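Local coordinates for protein alpha-galactosidase (Thermus thermophilus, PDB 6LCJ) that probably hydrolyses terminal alpha-galactosyl units from galactosides, as a glycoside hydrolase of family GH36 that assembles into a hexamer, at residues Asp288-Ala293 / Ala325-Ala330; Pro38-Lys43 / Arg97-Arg102; Pro361-Glu366 / Pro378-Ala383; Leu15-Leu20 / Val27-Arg32. All blocks are in the same frame, centred on the assembly; numbering follows the deposited sequence.

Overall arrangement
Along the chain the order is interaction 4, interaction 2, interaction 1, interaction 3, each closing before the next opens. Interactions 4 and 2 lie on the same side of the chain's centre, their centres about 21 Å apart, where the chain passes between the two antiparallel sheets of the N-terminal beta region. Interactions 1 and 3 belong to the barrel built on eight parallel strands: the first pairs two of its outer helices, the second ties a loop after strand 352-354 to helix 380-388. Their centres are about 33 Å apart, on opposite sides of the chain's centre. No two contacts touch; interaction 3 also meets a second subunit.

Interaction 1: residues Asp288-Ala293 / Ala325-Ala330; sequences DLVRKA and ARLREA
Val290 and Ala330 form the apolar floor of this helix-helix contact. Val290 CG1, anti to its own backbone N, lies 3.8 Å from Ala330 C, while CG2 meets Leu327 CG at 4.2 Å, the two side chains crossing at a slant. A branched valine fills the space between two neighbours on the facing helix, and the small alanine is consistent with segment axes 9.0 Å apart at closest and nearly parallel, with a crossing angle of -19°.

The charged side differs. Arg291 runs out extended from CG to NE, so that its guanidinium passes over Ala330, with CA of that residue 3.4 Å above the guanidinium plane. Arg326, bent at chi2, curls back above the same alanine and lays its own flat group over CB. The two arginine chains cross at about a right angle and their planes are 40° apart. Arg291 NH2 and Arg326 NH2 stand 2.8 Å apart; both are donors, so this is no hydrogen bond, and a separation so short between like charges is doubtful in detail. Asp288 OD1, 5.3 Å from Arg326 NH2, probably offsets some of that repulsion. Were Arg326 replaced by an alanine, Ala330 CB would probably keep Arg291 but lose the second flat group above it, and the packing on Val283 and Ala287 would go too.

Helices 280-296 and 317-331 are successive outer helices of the TIM barrel. Arg326 also rests on Val283 and Ala287 of helix 280-296, and on the inner side Val290 packs against Leu301 of barrel strand 298-303.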
loop_
_atom_site.group_PDB
_atom_site.type_symbol
_atom_site.label_atom_id
_atom_site.label_comp_id
_atom_site.label_asym_id
_atom_site.label_seq_id
_atom_site.Cartn_x
_atom_site.Cartn_y
_atom_site.Cartn_z
ATOM N N ASP E 288 -40.319 23.967 21.141
ATOM C CA ASP E 288 -40.431 25.339 21.621
ATOM C C ASP E 288 -40.014 26.355 20.573
ATOM O O ASP E 288 -40.413 27.520 20.677
ATOM C CB ASP E 288 -39.587 25.548 22.875
ATOM C CG ASP E 288 -40.160 24.849 24.077
ATOM O OD1 ASP E 288 -41.271 24.274 23.964
ATOM O OD2 ASP E 288 -39.497 24.870 25.138
ATOM N N LEU E 289 -39.195 25.956 19.590
ATOM C CA LEU E 289 -38.912 26.835 18.453
ATOM C C LEU E 289 -40.156 27.031 17.596
ATOM O O LEU E 289 -40.462 28.152 17.176
ATOM C CB LEU E 289 -37.778 26.268 17.604
ATOM C CG LEU E 289 -36.367 26.261 18.183
ATOM C CD1 LEU E 289 -35.464 25.453 17.267
ATOM C CD2 LEU E 289 -35.848 27.679 18.357
ATOM N N VAL E 290 -40.890 25.952 17.343
ATOM C CA VAL E 290 -42.161 26.067 16.646
ATOM C C VAL E 290 -43.128 26.934 17.440
ATOM O O VAL E 290 -43.742 27.863 16.902
ATOM C CB VAL E 290 -42.742 24.673 16.373
ATOM C CG1 VAL E 290 -44.174 24.793 15.911
ATOM C CG2 VAL E 290 -41.881 23.941 15.333
ATOM N N ARG E 291 -43.279 26.647 18.738
ATOM C CA ARG E 291 -44.155 27.456 19.583
ATOM C C ARG E 291 -43.733 28.930 19.596
ATOM O O ARG E 291 -44.577 29.825 19.480
ATOM C CB ARG E 291 -44.190 26.873 21.000
ATOM C CG ARG E 291 -44.827 25.485 21.042
ATOM C CD ARG E 291 -44.948 24.921 22.465
ATOM N NE ARG E 291 -45.602 23.602 22.525
ATOM C CZ ARG E 291 -46.809 23.302 22.012
ATOM N NH1 ARG E 291 -47.530 24.217 21.370
ATOM N NH2 ARG E 291 -47.303 22.069 22.132
ATOM N N LYS E 292 -42.434 29.210 19.708
ATOM C CA LYS E 292 -42.010 30.608 19.665
ATOM C C LYS E 292 -42.368 31.273 18.329
ATOM O O LYS E 292 -42.772 32.443 18.301
ATOM C CB LYS E 292 -40.515 30.718 19.932
ATOM C CG LYS E 292 -39.939 32.043 19.545
ATOM C CD LYS E 292 -38.559 32.245 20.136
ATOM C CE LYS E 292 -37.646 31.095 19.771
ATOM N NZ LYS E 292 -36.228 31.508 19.724
ATOM N N ALA E 293 -42.229 30.549 17.209
ATOM C CA ALA E 293 -42.508 31.159 15.909
ATOM C C ALA E 293 -43.995 31.456 15.740
ATOM O O ALA E 293 -44.361 32.508 15.202
ATOM C CB ALA E 293 -42.004 30.263 14.776
ATOM N N ALA E 325 -43.286 14.165 15.020
ATOM C CA ALA E 325 -44.657 14.101 15.511
ATOM C C ALA E 325 -44.894 15.106 16.634
ATOM O O ALA E 325 -45.978 15.684 16.742
ATOM C CB ALA E 325 -44.972 12.685 15.980
ATOM N N ARG E 326 -43.886 15.342 17.466
ATOM C CA ARG E 326 -44.031 16.339 18.511
ATOM C C ARG E 326 -44.046 17.738 17.914
ATOM O O ARG E 326 -44.815 18.602 18.349
ATOM C CB ARG E 326 -42.906 16.170 19.542
ATOM C CG ARG E 326 -42.783 17.306 20.556
ATOM C CD ARG E 326 -43.927 17.336 21.613
ATOM N NE ARG E 326 -44.001 18.646 22.280
ATOM C CZ ARG E 326 -45.064 19.450 22.244
ATOM N NH1 ARG E 326 -46.159 19.080 21.587
ATOM N NH2 ARG E 326 -45.023 20.631 22.850
ATOM N N LEU E 327 -43.212 17.976 16.905
ATOM C CA LEU E 327 -43.222 19.273 16.242
ATOM C C LEU E 327 -44.499 19.458 15.434
ATOM O O LEU E 327 -44.965 20.589 15.260
ATOM C CB LEU E 327 -41.991 19.410 15.347
ATOM C CG LEU E 327 -40.711 19.969 15.945
ATOM C CD1 LEU E 327 -40.295 19.144 17.125
ATOM C CD2 LEU E 327 -39.607 19.989 14.895
ATOM N N ARG E 328 -45.078 18.361 14.944
ATOM C CA ARG E 328 -46.364 18.443 14.266
ATOM C C ARG E 328 -47.444 18.930 15.220
ATOM O O ARG E 328 -48.230 19.818 14.878
ATOM C CB ARG E 328 -46.740 17.086 13.664
ATOM C CG ARG E 328 -48.180 17.004 13.102
ATOM C CD ARG E 328 -48.349 17.691 11.734
ATOM N NE ARG E 328 -48.597 19.129 11.855
ATOM C CZ ARG E 328 -48.534 20.000 10.849
ATOM N NH1 ARG E 328 -48.210 19.599 9.629
ATOM N NH2 ARG E 328 -48.790 21.281 11.063
ATOM N N GLU E 329 -47.481 18.366 16.434
ATOM C CA GLU E 329 -48.484 18.759 17.419
ATOM C C GLU E 329 -48.226 20.162 17.940
ATOM O O GLU E 329 -49.168 20.928 18.161
ATOM C CB GLU E 329 -48.509 17.763 18.572
ATOM C CG GLU E 329 -49.232 16.476 18.240
ATOM C CD GLU E 329 -50.761 16.640 18.205
ATOM O OE1 GLU E 329 -51.271 17.762 18.429
ATOM O OE2 GLU E 329 -51.459 15.638 17.945
ATOM N N ALA E 330 -46.959 20.522 18.134
ATOM C CA ALA E 330 -46.657 21.866 18.610
ATOM C C ALA E 330 -47.064 22.924 17.596
ATOM O O ALA E 330 -47.353 24.066 17.975
ATOM C CB ALA E 330 -45.173 21.991 18.946
#

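Interaction 2: residues Pro38-Lys43 / Arg97-Arg102; sequences PPFPAK and RGPDGR
Phe40 takes the crowded position about its first torsion, with CG between the backbone N and the carbonyl carbon (chi1 52°), and this turns its ring onto Gly98. The result is a CH-pi contact: Gly98 CA sits 3.7 Å from the centroid of the Phe40 ring, 24° off the ring normal, and CE1 reaches Gly98 N at 3.3 Å. Pro38 CB lies over the centre of the opposite face, so the ring is sandwiched between proline and glycine. Glycine suits its place, since a beta carbon there would run into Asp100 OD1.

Residues 97-102 link antiparallel strands 93-97 and 102-108 through a type I turn with a G1 bulge. Pro99 has the angles the turn asks of its second residue, and Gly101 takes the positive phi that favours glycine. Asp100 OD2 accepts a bond of 2.9 Å from Arg102 NE, close to the guanidinium plane, a salt bridge from the turn to the returning strand.

Loop 38-43 runs past this turn on its way to strand 44-48, which pairs with strand 93-97. Lys43 N donates to Arg97 O at 3.2 Å, almost straight at 171°. Pro41 O lies 3.2 Å from Pro99 CD, and Lys43 crosses the same proline at about a right angle to set NZ 3.6 Å from CG. The Arg97 side chain leads away to Glu140 in a salt bridge and Trp58 in a cation-pi contact.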
loop_
_atom_site.group_PDB
_atom_site.type_symbol
_atom_site.label_atom_id
_atom_site.label_comp_id
_atom_site.label_asym_id
_atom_site.label_seq_id
_atom_site.Cartn_x
_atom_site.Cartn_y
_atom_site.Cartn_z
ATOM N N PRO E 38 -37.285 -10.838 -10.491
ATOM C CA PRO E 38 -38.023 -10.454 -11.674
ATOM C C PRO E 38 -38.216 -11.642 -12.596
ATOM O O PRO E 38 -37.319 -12.486 -12.755
ATOM C CB PRO E 38 -37.131 -9.386 -12.322
ATOM C CG PRO E 38 -35.772 -9.683 -11.815
ATOM C CD PRO E 38 -35.972 -10.180 -10.420
ATOM N N PRO E 39 -39.374 -11.746 -13.199
ATOM C CA PRO E 39 -39.587 -12.766 -14.227
ATOM C C PRO E 39 -39.178 -12.261 -15.601
ATOM O O PRO E 39 -39.733 -12.686 -16.615
ATOM C CB PRO E 39 -41.091 -13.020 -14.136
ATOM C CG PRO E 39 -41.649 -11.670 -13.748
ATOM C CD PRO E 39 -40.601 -10.984 -12.903
ATOM N N PHE E 40 -38.221 -11.338 -15.638
ATOM C CA PHE E 40 -37.742 -10.715 -16.861
ATOM C C PHE E 40 -36.306 -10.294 -16.622
ATOM O O PHE E 40 -35.911 -10.083 -15.468
ATOM C CB PHE E 40 -38.587 -9.491 -17.270
ATOM C CG PHE E 40 -38.774 -8.461 -16.174
ATOM C CD1 PHE E 40 -37.779 -7.528 -15.891
ATOM C CD2 PHE E 40 -39.957 -8.409 -15.443
ATOM C CE1 PHE E 40 -37.950 -6.576 -14.886
ATOM C CE2 PHE E 40 -40.135 -7.461 -14.433
ATOM C CZ PHE E 40 -39.130 -6.544 -14.157
ATOM N N PRO E 41 -35.497 -10.180 -17.674
ATOM C CA PRO E 41 -34.188 -9.530 -17.515
ATOM C C PRO E 41 -34.397 -8.035 -17.309
ATOM O O PRO E 41 -35.180 -7.403 -18.026
ATOM C CB PRO E 41 -33.472 -9.838 -18.835
ATOM C CG PRO E 41 -34.598 -9.982 -19.840
ATOM C CD PRO E 41 -35.762 -10.577 -19.071
ATOM N N ALA E 42 -33.716 -7.476 -16.310
ATOM C CA ALA E 42 -33.976 -6.114 -15.863
ATOM C C ALA E 42 -32.986 -5.144 -16.497
ATOM O O ALA E 42 -31.775 -5.387 -16.478
ATOM C CB ALA E 42 -33.914 -6.027 -14.337
ATOM N N LYS E 43 -33.505 -4.037 -17.043
ATOM C CA LYS E 43 -32.663 -3.015 -17.656
ATOM C C LYS E 43 -32.532 -1.746 -16.819
ATOM O O LYS E 43 -31.606 -0.960 -17.052
ATOM C CB LYS E 43 -33.195 -2.639 -19.043
ATOM C CG LYS E 43 -33.466 -3.829 -19.959
ATOM C CD LYS E 43 -32.166 -4.435 -20.510
ATOM C CE LYS E 43 -32.414 -5.799 -21.154
ATOM N NZ LYS E 43 -33.523 -5.767 -22.165
ATOM N N ARG E 97 -37.172 -2.647 -13.984
ATOM C CA ARG E 97 -37.864 -2.280 -15.211
ATOM C C ARG E 97 -37.747 -3.389 -16.246
ATOM O O ARG E 97 -36.637 -3.738 -16.667
ATOM C CB ARG E 97 -37.293 -0.982 -15.769
ATOM C CG ARG E 97 -38.176 -0.337 -16.794
ATOM C CD ARG E 97 -37.490 0.871 -17.352
ATOM N NE ARG E 97 -38.156 2.084 -16.912
ATOM C CZ ARG E 97 -37.545 3.249 -16.773
ATOM N NH1 ARG E 97 -36.250 3.356 -17.059
ATOM N NH2 ARG E 97 -38.239 4.308 -16.368
ATOM N N GLY E 98 -38.892 -3.924 -16.667
ATOM C CA GLY E 98 -38.937 -4.861 -17.764
ATOM C C GLY E 98 -38.740 -4.147 -19.084
ATOM O O GLY E 98 -39.057 -2.958 -19.221
ATOM N N PRO E 99 -38.189 -4.858 -20.080
ATOM C CA PRO E 99 -38.060 -4.281 -21.436
ATOM C C PRO E 99 -39.307 -3.568 -21.963
ATOM O O PRO E 99 -39.181 -2.678 -22.817
ATOM C CB PRO E 99 -37.722 -5.512 -22.289
ATOM C CG PRO E 99 -36.955 -6.406 -21.357
ATOM C CD PRO E 99 -37.464 -6.137 -19.950
ATOM N N ASP E 100 -40.497 -3.912 -21.463
ATOM C CA ASP E 100 -41.764 -3.389 -21.956
ATOM C C ASP E 100 -42.214 -2.112 -21.253
ATOM O O ASP E 100 -43.345 -1.665 -21.479
ATOM C CB ASP E 100 -42.842 -4.453 -21.802
ATOM C CG ASP E 100 -42.808 -5.109 -20.435
ATOM O OD1 ASP E 100 -41.689 -5.364 -19.930
ATOM O OD2 ASP E 100 -43.898 -5.358 -19.863
ATOM N N GLY E 101 -41.374 -1.521 -20.405
ATOM C CA GLY E 101 -41.780 -0.355 -19.643
ATOM C C GLY E 101 -42.683 -0.632 -18.456
ATOM O O GLY E 101 -43.235 0.317 -17.877
ATOM N N ARG E 102 -42.872 -1.892 -18.082
ATOM C CA ARG E 102 -43.557 -2.196 -16.839
ATOM C C ARG E 102 -42.534 -2.344 -15.718
ATOM O O ARG E 102 -41.380 -2.726 -15.944
ATOM C CB ARG E 102 -44.413 -3.452 -16.988
ATOM C CG ARG E 102 -45.541 -3.247 -18.002
ATOM C CD ARG E 102 -46.667 -4.254 -17.859
ATOM N NE ARG E 102 -46.222 -5.607 -18.174
ATOM C CZ ARG E 102 -46.731 -6.700 -17.610
ATOM N NH1 ARG E 102 -47.712 -6.588 -16.711
ATOM N NH2 ARG E 102 -46.264 -7.901 -17.946
#

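Interaction 3: residues Pro361-Glu366 / Pro378-Ala383; sequences PYWDNE and PGLRNA
Trp363 and Arg381 make the close-packed half of this contact. Trp363 carries its indole over helix 380-388 because chi1 (-177°) sets CG opposite the backbone N, and Arg381 CB lies 3.8 Å from the centroid of its six-membered ring, over the face. Leu380 CD2 comes to the ring edge, 3.8 Å from CZ3. Beneath, the backbones join: Leu380 N donates to Tyr362 O at 3.1 Å, nearly straight, and Arg381 N to Trp363 O at 3.1 Å. Tryptophan suits this place because its face covers Arg381 CB and CG while its edge meets Leu380; a serine here would probably open a gap above Arg381 CB and strip Leu380 CD2 of its aromatic neighbour.

The other side is looser. Arg381 NH1 reaches Asp364 OD2 at 3.5 Å in a weak salt bridge, their planes 73° apart. Glu366 OE2 is farther from Arg381 NH1 yet 2.8 Å from Asp364 OD2, both acceptors. Arg381 NE bonds to Leu478 O, and Asp364 OD1 accepts from Ser369 OG. Asn365 bonds to Asn365 of a second subunit.

A water donates to Trp363 O and Asp364 OD1 (2.6 Å) and accepts from Asn382 N. Beyond Gly379, the N-cap, the first three helix amides are thus satisfied by loop carbonyls or water. The helix start and Arg381 would tend to favour a charged Asp364, the neighbouring Glu366 to oppose it.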
loop_
_atom_site.group_PDB
_atom_site.type_symbol
_atom_site.label_atom_id
_atom_site.label_comp_id
_atom_site.label_asym_id
_atom_site.label_seq_id
_atom_site.Cartn_x
_atom_site.Cartn_y
_atom_site.Cartn_z
ATOM N N PRO E 361 -29.916 29.607 -9.850
ATOM C CA PRO E 361 -30.072 30.419 -11.061
ATOM C C PRO E 361 -29.159 29.962 -12.204
ATOM O O PRO E 361 -28.518 30.770 -12.873
ATOM C CB PRO E 361 -29.739 31.832 -10.571
ATOM C CG PRO E 361 -28.934 31.667 -9.322
ATOM C CD PRO E 361 -28.971 30.224 -8.900
ATOM N N TYR E 362 -29.083 28.649 -12.409
ATOM C CA TYR E 362 -28.227 28.077 -13.443
ATOM C C TYR E 362 -28.619 26.624 -13.656
ATOM O O TYR E 362 -29.256 25.996 -12.803
ATOM C CB TYR E 362 -26.725 28.192 -13.113
ATOM C CG TYR E 362 -26.300 27.773 -11.731
ATOM C CD1 TYR E 362 -26.129 26.426 -11.401
ATOM C CD2 TYR E 362 -26.041 28.724 -10.752
ATOM C CE1 TYR E 362 -25.723 26.050 -10.119
ATOM C CE2 TYR E 362 -25.628 28.362 -9.480
ATOM C CZ TYR E 362 -25.471 27.028 -9.162
ATOM O OH TYR E 362 -25.072 26.687 -7.877
ATOM N N TRP E 363 -28.250 26.104 -14.828
ATOM C CA TRP E 363 -28.686 24.764 -15.195
ATOM C C TRP E 363 -27.960 23.713 -14.363
ATOM O O TRP E 363 -28.591 22.834 -13.774
ATOM C CB TRP E 363 -28.482 24.532 -16.697
ATOM C CG TRP E 363 -28.972 23.208 -17.165
ATOM C CD1 TRP E 363 -28.210 22.182 -17.624
ATOM C CD2 TRP E 363 -30.335 22.735 -17.185
ATOM N NE1 TRP E 363 -29.003 21.107 -17.947
ATOM C CE2 TRP E 363 -30.312 21.421 -17.698
ATOM C CE3 TRP E 363 -31.571 23.304 -16.837
ATOM C CZ2 TRP E 363 -31.471 20.654 -17.862
ATOM C CZ3 TRP E 363 -32.729 22.550 -17.014
ATOM C CH2 TRP E 363 -32.669 21.238 -17.523
ATOM N N ASP E 364 -26.637 23.798 -14.291
ATOM C CA ASP E 364 -25.875 22.754 -13.627
ATOM C C ASP E 364 -24.438 23.197 -13.365
ATOM O O ASP E 364 -23.716 23.561 -14.293
ATOM C CB ASP E 364 -25.908 21.478 -14.475
ATOM C CG ASP E 364 -25.382 20.258 -13.732
ATOM O OD1 ASP E 364 -25.690 20.097 -12.527
ATOM O OD2 ASP E 364 -24.687 19.437 -14.362
ATOM N N ASN E 365 -24.017 23.186 -12.107
ATOM C CA ASN E 365 -22.611 23.361 -11.779
ATOM C C ASN E 365 -21.921 22.024 -12.031
ATOM O O ASN E 365 -22.030 21.091 -11.229
ATOM C CB ASN E 365 -22.444 23.829 -10.339
ATOM C CG ASN E 365 -20.975 23.995 -9.946
ATOM O OD1 ASN E 365 -20.076 23.487 -10.604
ATOM N ND2 ASN E 365 -20.734 24.700 -8.861
ATOM N N GLU E 366 -21.182 21.928 -13.139
ATOM C CA GLU E 366 -20.656 20.623 -13.516
ATOM C C GLU E 366 -19.360 20.268 -12.808
ATOM O O GLU E 366 -18.984 19.095 -12.801
ATOM C CB GLU E 366 -20.488 20.525 -15.036
ATOM C CG GLU E 366 -21.804 20.053 -15.734
ATOM C CD GLU E 366 -21.940 18.522 -15.870
ATOM O OE1 GLU E 366 -21.575 17.969 -16.939
ATOM O OE2 GLU E 366 -22.420 17.876 -14.898
ATOM N N PRO E 378 -27.221 22.356 -5.522
ATOM C CA PRO E 378 -28.135 23.288 -6.199
ATOM C C PRO E 378 -27.934 23.316 -7.707
ATOM O O PRO E 378 -26.804 23.305 -8.210
ATOM C CB PRO E 378 -27.793 24.643 -5.571
ATOM C CG PRO E 378 -27.188 24.297 -4.243
ATOM C CD PRO E 378 -26.464 23.000 -4.437
ATOM N N GLY E 379 -29.057 23.378 -8.425
ATOM C CA GLY E 379 -29.050 23.436 -9.873
ATOM C C GLY E 379 -30.385 22.998 -10.426
ATOM O O GLY E 379 -30.987 22.051 -9.910
ATOM N N LEU E 380 -30.872 23.685 -11.462
ATOM C CA LEU E 380 -32.205 23.382 -11.967
ATOM C C LEU E 380 -32.294 21.945 -12.469
ATOM O O LEU E 380 -33.284 21.248 -12.219
ATOM C CB LEU E 380 -32.585 24.366 -13.071
ATOM C CG LEU E 380 -33.993 24.121 -13.610
ATOM C CD1 LEU E 380 -35.002 24.162 -12.461
ATOM C CD2 LEU E 380 -34.349 25.119 -14.702
ATOM N N ARG E 381 -31.270 21.484 -13.176
ATOM C CA ARG E 381 -31.308 20.130 -13.708
ATOM C C ARG E 381 -31.368 19.097 -12.594
ATOM O O ARG E 381 -32.171 18.161 -12.650
ATOM C CB ARG E 381 -30.098 19.878 -14.582
ATOM C CG ARG E 381 -30.141 18.545 -15.195
ATOM C CD ARG E 381 -28.781 17.949 -15.254
ATOM N NE ARG E 381 -28.625 17.093 -16.419
ATOM C CZ ARG E 381 -27.452 16.692 -16.888
ATOM N NH1 ARG E 381 -26.329 17.075 -16.284
ATOM N NH2 ARG E 381 -27.401 15.907 -17.953
ATOM N N ASN E 382 -30.508 19.240 -11.581
ATOM C CA ASN E 382 -30.555 18.336 -10.438
ATOM C C ASN E 382 -31.913 18.396 -9.771
ATOM O O ASN E 382 -32.488 17.359 -9.426
ATOM C CB ASN E 382 -29.465 18.687 -9.431
ATOM C CG ASN E 382 -28.063 18.338 -9.911
ATOM O OD1 ASN E 382 -27.862 17.627 -10.890
ATOM N ND2 ASN E 382 -27.086 18.852 -9.203
ATOM N N ALA E 383 -32.441 19.611 -9.578
ATOM C CA ALA E 383 -33.779 19.776 -9.023
ATOM C C ALA E 383 -34.800 18.996 -9.834
ATOM O O ALA E 383 -35.535 18.156 -9.300
ATOM C CB ALA E 383 -34.153 21.256 -8.980
HETATM O O HOH W 1 -28.064 20.817 -11.830
#

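Interaction 4: residues Leu15-Leu20 / Val27-Arg32; sequences LRAEGL and VRLWGR
Glu18 and Gly19 both face Trp30 in a classic beta bulge, where strand 12-17 gives way to strand 19-23 of the hairpin with strand 26-30. Trp30 O is gripped by Glu18 N at 2.9 Å and only weakly by Gly19 N. One step on, Leu20 and Leu29 form an antiparallel non-hydrogen-bonded pair, with Leu20 CA 3.2 Å from Arg28 O.

Leu29 gathers the apolar side chains. Its CG lies anti to the carbonyl carbon (chi1 -48°), which sends CD2 out to meet Leu15 CD1 tip to tip at 3.5 Å and Leu20 CD1 at 3.9 Å, while CB touches Ala17 CB. A small residue suits this place, Ala17 CB being 3.8 Å from Trp30 O, and Gly31 has backbone angles that call for glycine.

Farther out, the two sheets of the beta region hold these groups. Strand 12-17 lies between strands 2-7 and 33-37, so Leu15 packs on Met4, Leu6 and Val36; strand 26-30 pairs with strand 132-137, placing Leu29 on Trp133 and Leu135. The chain thus passes from one sheet to the other at the bulge. There Trp30 N donates to Gly19 O at 3.1 Å from above the carbonyl plane, 52° out of it.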
loop_
_atom_site.group_PDB
_atom_site.type_symbol
_atom_site.label_atom_id
_atom_site.label_comp_id
_atom_site.label_asym_id
_atom_site.label_seq_id
_atom_site.Cartn_x
_atom_site.Cartn_y
_atom_site.Cartn_z
ATOM N N LEU E 15 -40.527 -15.259 -4.982
ATOM C CA LEU E 15 -40.080 -14.387 -3.912
ATOM C C LEU E 15 -39.869 -15.181 -2.641
ATOM O O LEU E 15 -40.354 -16.303 -2.479
ATOM C CB LEU E 15 -41.067 -13.253 -3.620
ATOM C CG LEU E 15 -42.320 -13.775 -2.931
ATOM C CD1 LEU E 15 -42.837 -12.845 -1.871
ATOM C CD2 LEU E 15 -43.302 -13.935 -3.993
ATOM N N ARG E 16 -39.163 -14.548 -1.721
ATOM C CA ARG E 16 -38.899 -15.105 -0.412
ATOM C C ARG E 16 -39.351 -14.095 0.626
ATOM O O ARG E 16 -38.798 -12.997 0.708
ATOM C CB ARG E 16 -37.418 -15.427 -0.253
ATOM C CG ARG E 16 -37.195 -16.594 0.650
ATOM C CD ARG E 16 -35.739 -16.880 0.759
ATOM N NE ARG E 16 -35.473 -17.671 1.945
ATOM C CZ ARG E 16 -34.437 -18.487 2.062
ATOM N NH1 ARG E 16 -33.575 -18.614 1.054
ATOM N NH2 ARG E 16 -34.268 -19.170 3.185
ATOM N N ALA E 17 -40.366 -14.459 1.398
ATOM C CA ALA E 17 -40.895 -13.596 2.436
ATOM C C ALA E 17 -41.495 -14.482 3.516
ATOM O O ALA E 17 -41.698 -15.680 3.315
ATOM C CB ALA E 17 -41.932 -12.615 1.874
ATOM N N GLU E 18 -41.768 -13.884 4.673
ATOM C CA GLU E 18 -42.343 -14.641 5.774
ATOM C C GLU E 18 -43.859 -14.713 5.713
ATOM O O GLU E 18 -44.445 -15.624 6.304
ATOM C CB GLU E 18 -41.929 -14.048 7.112
ATOM C CG GLU E 18 -40.434 -13.914 7.257
ATOM C CD GLU E 18 -40.042 -13.413 8.626
ATOM O OE1 GLU E 18 -38.990 -12.739 8.721
ATOM O OE2 GLU E 18 -40.792 -13.683 9.601
ATOM N N GLY E 19 -44.508 -13.787 5.020
ATOM C CA GLY E 19 -45.947 -13.838 4.870
ATOM C C GLY E 19 -46.371 -13.116 3.612
ATOM O O GLY E 19 -45.596 -12.376 2.998
ATOM N N LEU E 20 -47.626 -13.342 3.231
ATOM C CA LEU E 20 -48.165 -12.729 2.031
ATOM C C LEU E 20 -49.675 -12.613 2.181
ATOM O O LEU E 20 -50.331 -13.527 2.690
ATOM C CB LEU E 20 -47.792 -13.533 0.777
ATOM C CG LEU E 20 -48.318 -13.033 -0.572
ATOM C CD1 LEU E 20 -47.364 -13.434 -1.682
ATOM C CD2 LEU E 20 -49.714 -13.562 -0.889
ATOM N N VAL E 27 -49.776 -7.129 -3.796
ATOM C CA VAL E 27 -49.775 -7.989 -2.623
ATOM C C VAL E 27 -49.011 -7.293 -1.507
ATOM O O VAL E 27 -48.308 -6.305 -1.716
ATOM C CB VAL E 27 -49.148 -9.377 -2.900
ATOM C CG1 VAL E 27 -50.044 -10.211 -3.808
ATOM C CG2 VAL E 27 -47.742 -9.215 -3.490
ATOM N N ARG E 28 -49.131 -7.853 -0.314
ATOM C CA ARG E 28 -48.446 -7.348 0.862
ATOM C C ARG E 28 -47.596 -8.469 1.443
ATOM O O ARG E 28 -48.106 -9.557 1.728
ATOM C CB ARG E 28 -49.443 -6.829 1.890
ATOM C CG ARG E 28 -48.787 -6.182 3.073
ATOM C CD ARG E 28 -49.820 -5.702 4.071
ATOM N NE ARG E 28 -50.726 -4.706 3.511
ATOM C CZ ARG E 28 -50.880 -3.493 4.029
ATOM N NH1 ARG E 28 -50.179 -3.146 5.116
ATOM N NH2 ARG E 28 -51.727 -2.633 3.463
ATOM N N LEU E 29 -46.305 -8.202 1.602
ATOM C CA LEU E 29 -45.349 -9.145 2.157
ATOM C C LEU E 29 -45.063 -8.774 3.601
ATOM O O LEU E 29 -45.316 -7.645 4.030
ATOM C CB LEU E 29 -44.051 -9.138 1.345
ATOM C CG LEU E 29 -44.229 -9.225 -0.174
ATOM C CD1 LEU E 29 -42.878 -9.269 -0.867
ATOM C CD2 LEU E 29 -45.078 -10.442 -0.556
ATOM N N TRP E 30 -44.541 -9.739 4.356
ATOM C CA TRP E 30 -44.004 -9.450 5.678
ATOM C C TRP E 30 -42.599 -10.001 5.816
ATOM O O TRP E 30 -42.303 -11.090 5.318
ATOM C CB TRP E 30 -44.864 -10.023 6.781
ATOM C CG TRP E 30 -45.615 -8.957 7.425
ATOM C CD1 TRP E 30 -45.191 -8.139 8.442
ATOM C CD2 TRP E 30 -46.929 -8.522 7.069
ATOM N NE1 TRP E 30 -46.183 -7.227 8.750
ATOM C CE2 TRP E 30 -47.259 -7.445 7.924
ATOM C CE3 TRP E 30 -47.868 -8.951 6.121
ATOM C CZ2 TRP E 30 -48.489 -6.791 7.854
ATOM C CZ3 TRP E 30 -49.083 -8.303 6.055
ATOM C CH2 TRP E 30 -49.386 -7.236 6.919
ATOM N N GLY E 31 -41.734 -9.246 6.494
ATOM C CA GLY E 31 -40.414 -9.756 6.794
ATOM C C GLY E 31 -39.332 -8.714 6.922
ATOM O O GLY E 31 -39.296 -7.738 6.166
ATOM N N ARG E 32 -38.437 -8.916 7.888
ATOM C CA ARG E 32 -37.275 -8.046 8.006
ATOM C C ARG E 32 -36.497 -8.001 6.700
ATOM O O ARG E 32 -36.018 -6.938 6.289
ATOM C CB ARG E 32 -36.378 -8.510 9.154
ATOM C CG ARG E 32 -35.633 -7.373 9.842
ATOM C CD ARG E 32 -34.307 -7.838 10.430
ATOM N NE ARG E 32 -33.393 -6.726 10.703
ATOM C CZ ARG E 32 -32.147 -6.648 10.226
ATOM N NH1 ARG E 32 -31.669 -7.612 9.448
ATOM N NH2 ARG E 32 -31.377 -5.604 10.518
#